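Local coordinates for protein nicotinate-nucleotide--dimethylbenzimidazole phosphoribosyltransferase (Thermus thermophilus HB8, PDB 1WX1) that probably catalyses transfer of the phosphoribosyl group from nicotinate mononucleotide to 5,6-dimethylbenzimidazole, giving alpha-ribazole 5'-phosphate for cobalamin synthesis, at residues Leu238-Leu249 and Met264-Gly275; Val49-Gly57 and Gly227-Ile236. One frame throughout, in Å; residues are numbered along the deposited sequence.

Contact 1 of 2, residues Leu238-Leu249 and Met264-Gly275; sequences LEGYEAGLPLVL and MAPGLRDHLFAG
Strand L247-L249 pairs in parallel with L272-A274 at one end of the central sheet, and Y241, H271 and L268 pack beside the pairing. The two strands belong to a beta-alpha-beta unit whose connecting helix is 252-264. Backbone bonds run in the alternating parallel pattern. L247 N donates to H271 O, and L247 O accepts from F273 N at 2.8 Å. L249 then repeats this between F273 O and G275 N.

Y241 CG stands anti to the backbone N (chi1 168°), and the ring lies against the 3-10 segment 266-271. L268 CA sits over one ring face, 3.7 Å from the Y241 ring centroid, a CH-pi contact. L268 CD1 touches Y241 CB at 3.6 Å. The ring edge at CD1 points at the face of H271 in a T-shaped stack, with planes at 90° and Y241 CD1 3.5 Å from H271 CD2. A water accepts from G267 N and makes a weak bond to Y241 OH.

The H271 ring is held from its own edge too. ND1 donates to L245 O at 3.2 Å, in the ring plane but above the carbonyl plane. This bond and the stack together fix the rotation of the imidazole. L245 follows G244, whose positive phi closes helix 228-242 with a Schellman motif.

Apolar contacts flank both parts. L238 CD2 meets A265 CB at 3.8 Å, and L247 CB meets L272 CD2 at 3.8 Å. P246 CB approaches F273 CE2 at 4.0 Å.

Strand 157-163 pairs with the other edge of L247-L249. Helix 24-37 packs on P246, H271 and F273, and R32 makes a cation-pi contact with F273. Helix 252-264 packs against L238, L249 and L268.

Contact 2 of 2, residues Val49-Gly57 and Gly227-Ile236; sequences VVVAAADHG and GLELVAIAGI
H56 and E229 approach from opposite directions, and a carboxylate oxygen meets the edge of the imidazole. H56 NE2 donates to E229 OE2 at 2.6 Å. The oxygen lies in the imidazole plane and uses its syn lone pair, although ring and carboxylate planes are 58° apart. E229 CG sits between the backbone N and the carbonyl carbon (chi1 82°), and the chain bends at chi2, which carries the carboxylate past A54 CB to H56. E229 OE2 also accepts from N167 ND2. A water donates to E229 OE1 and to D55 O, and accepts from L228 N. This water lies over one face of the H56 ring.

An alanine in place of E229 would probably leave H56 NE2 and N167 ND2 without their shared acceptor and the imidazole freer to turn.

Away from this polar end the fit is apolar and close. A52 CB faces E229 CB at 3.8 Å and also touches A232 CB and I233 CG1. V50 CG1 presses tightly on I236 CD1 at 3.5 Å.

The helix runs nearly antiparallel to the strand, at 154°, as is usual for helices packed on the parallel sheet of an alpha/beta fold. The side chain of A53 is about 9 Å from that of E304, the predicted proton acceptor. The polar pair lies just past the C-terminal end of strand 47-54, where such folds commonly place their active sites.

In the fold
Both contacts are buried and share helix 228-242. Contact 2 uses its N-terminal part and contact 1 its C-terminal end, and their centres lie about 16 Å apart. They follow in series, so the chain passes from one straight into the other. Both also reach the same parallel sheet, at different places. Contact 2 lays the helix on inner strand 47-54, while contact 1 adds 272-274, the outermost strand on its side within this chain. The chemistry differs accordingly. Contact 1 relies on backbone pairing and an edge-to-face aromatic pair, away from the predicted site. Contact 2 has no backbone bond across it and combines alanine, valine and isoleucine packing with a histidine-carboxylate pair nearer that site.

Contact 1 of 2, residues Leu238-Leu249 and Met264-Gly275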
loop_
_atom_site.group_PDB
_atom_site.type_symbol
_atom_site.label_atom_id
_atom_site.label_comp_id
_atom_site.label_asym_id
_atom_site.label_seq_id
_atom_site.Cartn_x
_atom_site.Cartn_y
_atom_site.Cartn_z
ATOM N N LEU A 238 11.774 -21.070 4.605
ATOM C CA LEU A 238 12.612 -22.058 3.929
ATOM C C LEU A 238 11.756 -22.935 3.018
ATOM O O LEU A 238 12.157 -23.275 1.901
ATOM C CB LEU A 238 13.342 -22.935 4.953
ATOM C CG LEU A 238 14.491 -22.281 5.727
ATOM C CD1 LEU A 238 15.008 -23.241 6.789
ATOM C CD2 LEU A 238 15.605 -21.892 4.752
ATOM N N GLU A 239 10.571 -23.294 3.501
ATOM C CA GLU A 239 9.652 -24.135 2.740
ATOM C C GLU A 239 9.086 -23.363 1.548
ATOM O O GLU A 239 8.966 -23.906 0.441
ATOM C CB GLU A 239 8.506 -24.609 3.643
ATOM C CG GLU A 239 7.558 -25.625 2.996
ATOM C CD GLU A 239 8.218 -26.971 2.727
ATOM O OE1 GLU A 239 9.203 -27.307 3.418
ATOM O OE2 GLU A 239 7.740 -27.706 1.835
ATOM N N GLY A 240 8.724 -22.102 1.781
ATOM C CA GLY A 240 8.194 -21.280 0.704
ATOM C C GLY A 240 9.269 -21.062 -0.349
ATOM O O GLY A 240 8.997 -21.083 -1.549
ATOM N N TYR A 241 10.497 -20.850 0.113
ATOM C CA TYR A 241 11.643 -20.639 -0.770
ATOM C C TYR A 241 11.825 -21.835 -1.707
ATOM O O TYR A 241 11.947 -21.683 -2.926
ATOM C CB TYR A 241 12.904 -20.440 0.078
ATOM C CG TYR A 241 14.210 -20.487 -0.686
ATOM C CD1 TYR A 241 14.433 -19.657 -1.784
ATOM C CD2 TYR A 241 15.238 -21.339 -0.284
ATOM C CE1 TYR A 241 15.654 -19.678 -2.465
ATOM C CE2 TYR A 241 16.460 -21.367 -0.955
ATOM C CZ TYR A 241 16.661 -20.533 -2.042
ATOM O OH TYR A 241 17.872 -20.552 -2.696
ATOM N N GLU A 242 11.834 -23.028 -1.127
ATOM C CA GLU A 242 12.005 -24.247 -1.902
ATOM C C GLU A 242 10.834 -24.513 -2.847
ATOM O O GLU A 242 11.004 -25.146 -3.888
ATOM C CB GLU A 242 12.233 -25.420 -0.951
ATOM C CG GLU A 242 13.651 -25.441 -0.399
ATOM C CD GLU A 242 13.769 -26.195 0.915
ATOM O OE1 GLU A 242 13.005 -27.157 1.133
ATOM O OE2 GLU A 242 14.636 -25.837 1.733
ATOM N N ALA A 243 9.655 -24.011 -2.494
ATOM C CA ALA A 243 8.473 -24.176 -3.333
ATOM C C ALA A 243 8.487 -23.156 -4.479
ATOM O O ALA A 243 7.616 -23.184 -5.351
ATOM C CB ALA A 243 7.203 -24.006 -2.498
ATOM N N GLY A 244 9.462 -22.248 -4.455
ATOM C CA GLY A 244 9.595 -21.239 -5.498
ATOM C C GLY A 244 8.607 -20.084 -5.449
ATOM O O GLY A 244 8.366 -19.424 -6.458
ATOM N N LEU A 245 8.049 -19.818 -4.274
ATOM C CA LEU A 245 7.067 -18.746 -4.128
ATOM C C LEU A 245 7.624 -17.406 -3.682
ATOM O O LEU A 245 8.691 -17.334 -3.070
ATOM C CB LEU A 245 5.999 -19.141 -3.106
ATOM C CG LEU A 245 5.072 -20.324 -3.354
ATOM C CD1 LEU A 245 4.034 -20.361 -2.240
ATOM C CD2 LEU A 245 4.390 -20.178 -4.701
ATOM N N PRO A 246 6.905 -16.317 -3.999
ATOM C CA PRO A 246 7.365 -14.993 -3.574
ATOM C C PRO A 246 7.091 -15.032 -2.070
ATOM O O PRO A 246 6.046 -15.540 -1.650
ATOM C CB PRO A 246 6.404 -14.034 -4.276
ATOM C CG PRO A 246 5.849 -14.835 -5.422
ATOM C CD PRO A 246 5.709 -16.214 -4.852
ATOM N N LEU A 247 8.010 -14.513 -1.266
ATOM C CA LEU A 247 7.843 -14.516 0.186
ATOM C C LEU A 247 7.740 -13.082 0.689
ATOM O O LEU A 247 8.542 -12.233 0.308
ATOM C CB LEU A 247 9.040 -15.215 0.837
ATOM C CG LEU A 247 9.381 -16.573 0.213
ATOM C CD1 LEU A 247 10.666 -17.110 0.825
ATOM C CD2 LEU A 247 8.228 -17.546 0.422
ATOM N N VAL A 248 6.768 -12.818 1.558
ATOM C CA VAL A 248 6.566 -11.469 2.073
ATOM C C VAL A 248 6.900 -11.341 3.558
ATOM O O VAL A 248 6.420 -12.115 4.393
ATOM C CB VAL A 248 5.106 -11.014 1.856
ATOM C CG1 VAL A 248 4.973 -9.528 2.163
ATOM C CG2 VAL A 248 4.676 -11.315 0.423
ATOM N N LEU A 249 7.727 -10.352 3.875
ATOM C CA LEU A 249 8.144 -10.093 5.250
ATOM C C LEU A 249 7.152 -9.203 5.972
ATOM O O LEU A 249 6.540 -8.319 5.366
ATOM C CB LEU A 249 9.505 -9.386 5.277
ATOM C CG LEU A 249 10.724 -10.125 4.733
ATOM C CD1 LEU A 249 11.933 -9.192 4.781
ATOM C CD2 LEU A 249 10.974 -11.383 5.559
ATOM N N MET A 264 20.726 -19.789 6.876
ATOM C CA MET A 264 20.742 -21.214 6.571
ATOM C C MET A 264 20.692 -21.446 5.057
ATOM O O MET A 264 21.179 -22.461 4.565
ATOM C CB MET A 264 19.544 -21.908 7.228
ATOM C CG MET A 264 19.582 -21.940 8.750
ATOM S SD MET A 264 18.004 -22.489 9.452
ATOM C CE MET A 264 18.064 -24.220 9.078
ATOM N N ALA A 265 20.098 -20.502 4.330
ATOM C CA ALA A 265 19.957 -20.604 2.876
ATOM C C ALA A 265 20.177 -19.246 2.218
ATOM O O ALA A 265 19.232 -18.485 2.015
ATOM C CB ALA A 265 18.567 -21.130 2.531
ATOM N N PRO A 266 21.433 -18.933 1.858
ATOM C CA PRO A 266 21.834 -17.673 1.221
ATOM C C PRO A 266 20.957 -17.191 0.061
ATOM O O PRO A 266 20.658 -15.999 -0.044
ATOM C CB PRO A 266 23.267 -17.959 0.775
ATOM C CG PRO A 266 23.754 -18.889 1.829
ATOM C CD PRO A 266 22.588 -19.839 1.984
ATOM N N GLY A 267 20.548 -18.110 -0.806
ATOM C CA GLY A 267 19.732 -17.731 -1.950
ATOM C C GLY A 267 18.293 -17.330 -1.656
ATOM O O GLY A 267 17.602 -16.792 -2.525
ATOM N N LEU A 268 17.844 -17.569 -0.430
ATOM C CA LEU A 268 16.476 -17.257 -0.041
ATOM C C LEU A 268 16.153 -15.770 -0.125
ATOM O O LEU A 268 15.001 -15.381 -0.334
ATOM C CB LEU A 268 16.227 -17.777 1.377
ATOM C CG LEU A 268 14.840 -17.573 1.987
ATOM C CD1 LEU A 268 14.492 -18.794 2.834
ATOM C CD2 LEU A 268 14.825 -16.292 2.818
ATOM N N ARG A 269 17.183 -14.943 0.019
ATOM C CA ARG A 269 17.019 -13.501 -0.018
ATOM C C ARG A 269 16.377 -13.007 -1.314
ATOM O O ARG A 269 15.637 -12.031 -1.303
ATOM C CB ARG A 269 18.371 -12.826 0.159
ATOM C CG ARG A 269 18.302 -11.312 0.300
ATOM C CD ARG A 269 19.720 -10.753 0.284
ATOM N NE ARG A 269 20.149 -10.386 -1.063
ATOM C CZ ARG A 269 19.501 -9.507 -1.832
ATOM N NH1 ARG A 269 18.395 -8.907 -1.385
ATOM N NH2 ARG A 269 19.943 -9.238 -3.052
ATOM N N ASP A 270 16.660 -13.680 -2.429
ATOM C CA ASP A 270 16.107 -13.292 -3.732
ATOM C C ASP A 270 14.597 -13.488 -3.838
ATOM O O ASP A 270 13.960 -12.945 -4.740
ATOM C CB ASP A 270 16.788 -14.078 -4.858
ATOM C CG ASP A 270 18.275 -13.831 -4.913
ATOM O OD1 ASP A 270 18.681 -12.652 -4.831
ATOM O OD2 ASP A 270 19.033 -14.816 -5.039
ATOM N N HIS A 271 14.027 -14.252 -2.914
ATOM C CA HIS A 271 12.587 -14.509 -2.919
ATOM C C HIS A 271 11.820 -13.620 -1.947
ATOM O O HIS A 271 10.587 -13.667 -1.903
ATOM C CB HIS A 271 12.306 -15.968 -2.551
ATOM C CG HIS A 271 12.605 -16.940 -3.645
ATOM N ND1 HIS A 271 11.640 -17.756 -4.199
ATOM C CD2 HIS A 271 13.762 -17.246 -4.282
ATOM C CE1 HIS A 271 12.188 -18.519 -5.126
ATOM N NE2 HIS A 271 13.478 -18.229 -5.195
ATOM N N LEU A 272 12.547 -12.820 -1.171
ATOM C CA LEU A 272 11.935 -11.949 -0.171
ATOM C C LEU A 272 11.497 -10.570 -0.646
ATOM O O LEU A 272 12.189 -9.907 -1.421
ATOM C CB LEU A 272 12.883 -11.749 1.019
ATOM C CG LEU A 272 13.295 -12.946 1.878
ATOM C CD1 LEU A 272 14.230 -12.469 2.995
ATOM C CD2 LEU A 272 12.056 -13.613 2.458
ATOM N N PHE A 273 10.340 -10.148 -0.146
ATOM C CA PHE A 273 9.774 -8.841 -0.432
ATOM C C PHE A 273 9.411 -8.242 0.922
ATOM O O PHE A 273 8.712 -8.879 1.721
ATOM C CB PHE A 273 8.520 -8.980 -1.296
ATOM C CG PHE A 273 8.808 -9.447 -2.696
ATOM C CD1 PHE A 273 9.029 -8.524 -3.717
ATOM C CD2 PHE A 273 8.911 -10.804 -2.980
ATOM C CE1 PHE A 273 9.348 -8.952 -5.009
ATOM C CE2 PHE A 273 9.231 -11.245 -4.266
ATOM C CZ PHE A 273 9.452 -10.314 -5.282
ATOM N N ALA A 274 9.886 -7.032 1.195
ATOM C CA ALA A 274 9.582 -6.394 2.468
ATOM C C ALA A 274 8.207 -5.743 2.398
ATOM O O ALA A 274 8.017 -4.735 1.707
ATOM C CB ALA A 274 10.649 -5.354 2.812
ATOM N N GLY A 275 7.248 -6.330 3.111
ATOM C CA GLY A 275 5.895 -5.802 3.113
ATOM C C GLY A 275 5.792 -4.373 3.613
ATOM O O GLY A 275 5.160 -3.529 2.977
HETATM O O HOH W 1 20.650 -21.324 -0.769
#

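Contact 2 of 2, residues Val49-Gly57 and Gly227-Ile236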
loop_
_atom_site.group_PDB
_atom_site.type_symbol
_atom_site.label_atom_id
_atom_site.label_comp_id
_atom_site.label_asym_id
_atom_site.label_seq_id
_atom_site.Cartn_x
_atom_site.Cartn_y
_atom_site.Cartn_z
ATOM N N VAL A 49 -0.882 -16.605 4.873
ATOM C CA VAL A 49 -0.006 -16.155 5.941
ATOM C C VAL A 49 -0.085 -17.219 7.029
ATOM O O VAL A 49 -1.174 -17.693 7.372
ATOM C CB VAL A 49 -0.429 -14.765 6.529
ATOM C CG1 VAL A 49 -1.840 -14.825 7.118
ATOM C CG2 VAL A 49 0.561 -14.342 7.620
ATOM N N VAL A 50 1.075 -17.638 7.522
ATOM C CA VAL A 50 1.125 -18.614 8.595
ATOM C C VAL A 50 1.614 -17.841 9.807
ATOM O O VAL A 50 2.729 -17.314 9.814
ATOM C CB VAL A 50 2.102 -19.767 8.293
ATOM C CG1 VAL A 50 2.173 -20.714 9.496
ATOM C CG2 VAL A 50 1.637 -20.529 7.052
ATOM N N VAL A 51 0.759 -17.750 10.815
ATOM C CA VAL A 51 1.090 -17.031 12.036
ATOM C C VAL A 51 1.598 -18.027 13.068
ATOM O O VAL A 51 0.839 -18.868 13.545
ATOM C CB VAL A 51 -0.153 -16.306 12.600
ATOM C CG1 VAL A 51 0.235 -15.462 13.816
ATOM C CG2 VAL A 51 -0.787 -15.444 11.513
ATOM N N ALA A 52 2.884 -17.936 13.394
ATOM C CA ALA A 52 3.503 -18.831 14.367
ATOM C C ALA A 52 3.409 -18.209 15.759
ATOM O O ALA A 52 3.704 -17.028 15.937
ATOM C CB ALA A 52 4.961 -19.077 13.991
ATOM N N ALA A 53 3.006 -19.007 16.744
ATOM C CA ALA A 53 2.847 -18.504 18.100
ATOM C C ALA A 53 3.564 -19.342 19.146
ATOM O O ALA A 53 3.594 -20.568 19.066
ATOM C CB ALA A 53 1.358 -18.419 18.448
ATOM N N ALA A 54 4.131 -18.660 20.134
ATOM C CA ALA A 54 4.832 -19.316 21.225
ATOM C C ALA A 54 5.090 -18.290 22.316
ATOM O O ALA A 54 5.132 -17.087 22.052
ATOM C CB ALA A 54 6.155 -19.906 20.734
ATOM N N ASP A 55 5.262 -18.767 23.542
ATOM C CA ASP A 55 5.531 -17.875 24.652
ATOM C C ASP A 55 7.014 -17.772 24.953
ATOM O O ASP A 55 7.807 -18.597 24.496
ATOM C CB ASP A 55 4.729 -18.302 25.876
ATOM C CG ASP A 55 3.308 -17.774 25.824
ATOM O OD1 ASP A 55 2.351 -18.578 25.848
ATOM O OD2 ASP A 55 3.158 -16.536 25.741
ATOM N N HIS A 56 7.375 -16.747 25.717
ATOM C CA HIS A 56 8.769 -16.466 26.042
ATOM C C HIS A 56 9.037 -16.328 27.539
ATOM O O HIS A 56 8.348 -15.580 28.232
ATOM C CB HIS A 56 9.179 -15.169 25.339
ATOM C CG HIS A 56 9.032 -15.217 23.853
ATOM N ND1 HIS A 56 10.103 -15.389 23.000
ATOM C CD2 HIS A 56 7.933 -15.152 23.059
ATOM C CE1 HIS A 56 9.674 -15.429 21.754
ATOM N NE2 HIS A 56 8.357 -15.288 21.763
ATOM N N GLY A 57 10.047 -17.041 28.029
ATOM C CA GLY A 57 10.385 -16.959 29.439
ATOM C C GLY A 57 10.937 -15.592 29.808
ATOM O O GLY A 57 10.908 -15.201 30.975
ATOM N N GLY A 227 13.427 -17.436 19.988
ATOM C CA GLY A 227 12.114 -17.900 20.402
ATOM C C GLY A 227 11.661 -19.021 19.482
ATOM O O GLY A 227 12.118 -19.128 18.339
ATOM N N LEU A 228 10.759 -19.860 19.972
ATOM C CA LEU A 228 10.262 -20.982 19.185
ATOM C C LEU A 228 9.550 -20.575 17.900
ATOM O O LEU A 228 9.769 -21.183 16.854
ATOM C CB LEU A 228 9.323 -21.836 20.042
ATOM C CG LEU A 228 10.036 -22.572 21.181
ATOM C CD1 LEU A 228 9.055 -22.855 22.305
ATOM C CD2 LEU A 228 10.657 -23.869 20.648
ATOM N N GLU A 229 8.695 -19.557 17.976
ATOM C CA GLU A 229 7.958 -19.116 16.800
ATOM C C GLU A 229 8.893 -18.426 15.807
ATOM O O GLU A 229 8.621 -18.402 14.611
ATOM C CB GLU A 229 6.793 -18.184 17.196
ATOM C CG GLU A 229 7.165 -16.730 17.433
ATOM C CD GLU A 229 7.638 -16.455 18.843
ATOM O OE1 GLU A 229 8.341 -17.316 19.414
ATOM O OE2 GLU A 229 7.315 -15.367 19.370
ATOM N N LEU A 230 10.000 -17.871 16.295
ATOM C CA LEU A 230 10.949 -17.211 15.398
ATOM C C LEU A 230 11.645 -18.277 14.548
ATOM O O LEU A 230 11.893 -18.079 13.357
ATOM C CB LEU A 230 11.988 -16.404 16.197
ATOM C CG LEU A 230 11.447 -15.328 17.150
ATOM C CD1 LEU A 230 12.611 -14.514 17.716
ATOM C CD2 LEU A 230 10.476 -14.404 16.418
ATOM N N VAL A 231 11.958 -19.408 15.169
ATOM C CA VAL A 231 12.600 -20.513 14.469
ATOM C C VAL A 231 11.577 -21.138 13.510
ATOM O O VAL A 231 11.919 -21.529 12.396
ATOM C CB VAL A 231 13.100 -21.575 15.466
ATOM C CG1 VAL A 231 13.672 -22.776 14.721
ATOM C CG2 VAL A 231 14.156 -20.959 16.375
ATOM N N ALA A 232 10.324 -21.231 13.952
ATOM C CA ALA A 232 9.270 -21.786 13.107
ATOM C C ALA A 232 9.095 -20.886 11.884
ATOM O O ALA A 232 8.847 -21.366 10.776
ATOM C CB ALA A 232 7.957 -21.871 13.884
ATOM N N ILE A 233 9.231 -19.579 12.091
ATOM C CA ILE A 233 9.094 -18.630 10.997
ATOM C C ILE A 233 10.187 -18.866 9.958
ATOM O O ILE A 233 9.943 -18.763 8.755
ATOM C CB ILE A 233 9.090 -17.185 11.537
ATOM C CG1 ILE A 233 7.714 -16.914 12.171
ATOM C CG2 ILE A 233 9.387 -16.180 10.418
ATOM C CD1 ILE A 233 7.644 -15.674 13.037
ATOM N N ALA A 234 11.387 -19.206 10.416
ATOM C CA ALA A 234 12.478 -19.503 9.492
ATOM C C ALA A 234 12.065 -20.723 8.653
ATOM O O ALA A 234 12.338 -20.788 7.451
ATOM C CB ALA A 234 13.748 -19.806 10.264
ATOM N N GLY A 235 11.399 -21.681 9.296
ATOM C CA GLY A 235 10.950 -22.874 8.597
ATOM C C GLY A 235 9.897 -22.558 7.553
ATOM O O GLY A 235 9.885 -23.142 6.464
ATOM N N ILE A 236 9.003 -21.633 7.885
ATOM C CA ILE A 236 7.952 -21.231 6.960
ATOM C C ILE A 236 8.584 -20.665 5.689
ATOM O O ILE A 236 8.196 -21.037 4.578
ATOM C CB ILE A 236 7.032 -20.167 7.609
ATOM C CG1 ILE A 236 6.219 -20.823 8.730
ATOM C CG2 ILE A 236 6.116 -19.521 6.552
ATOM C CD1 ILE A 236 5.539 -19.827 9.666
HETATM O O HOH W 2 9.118 -18.567 21.933
#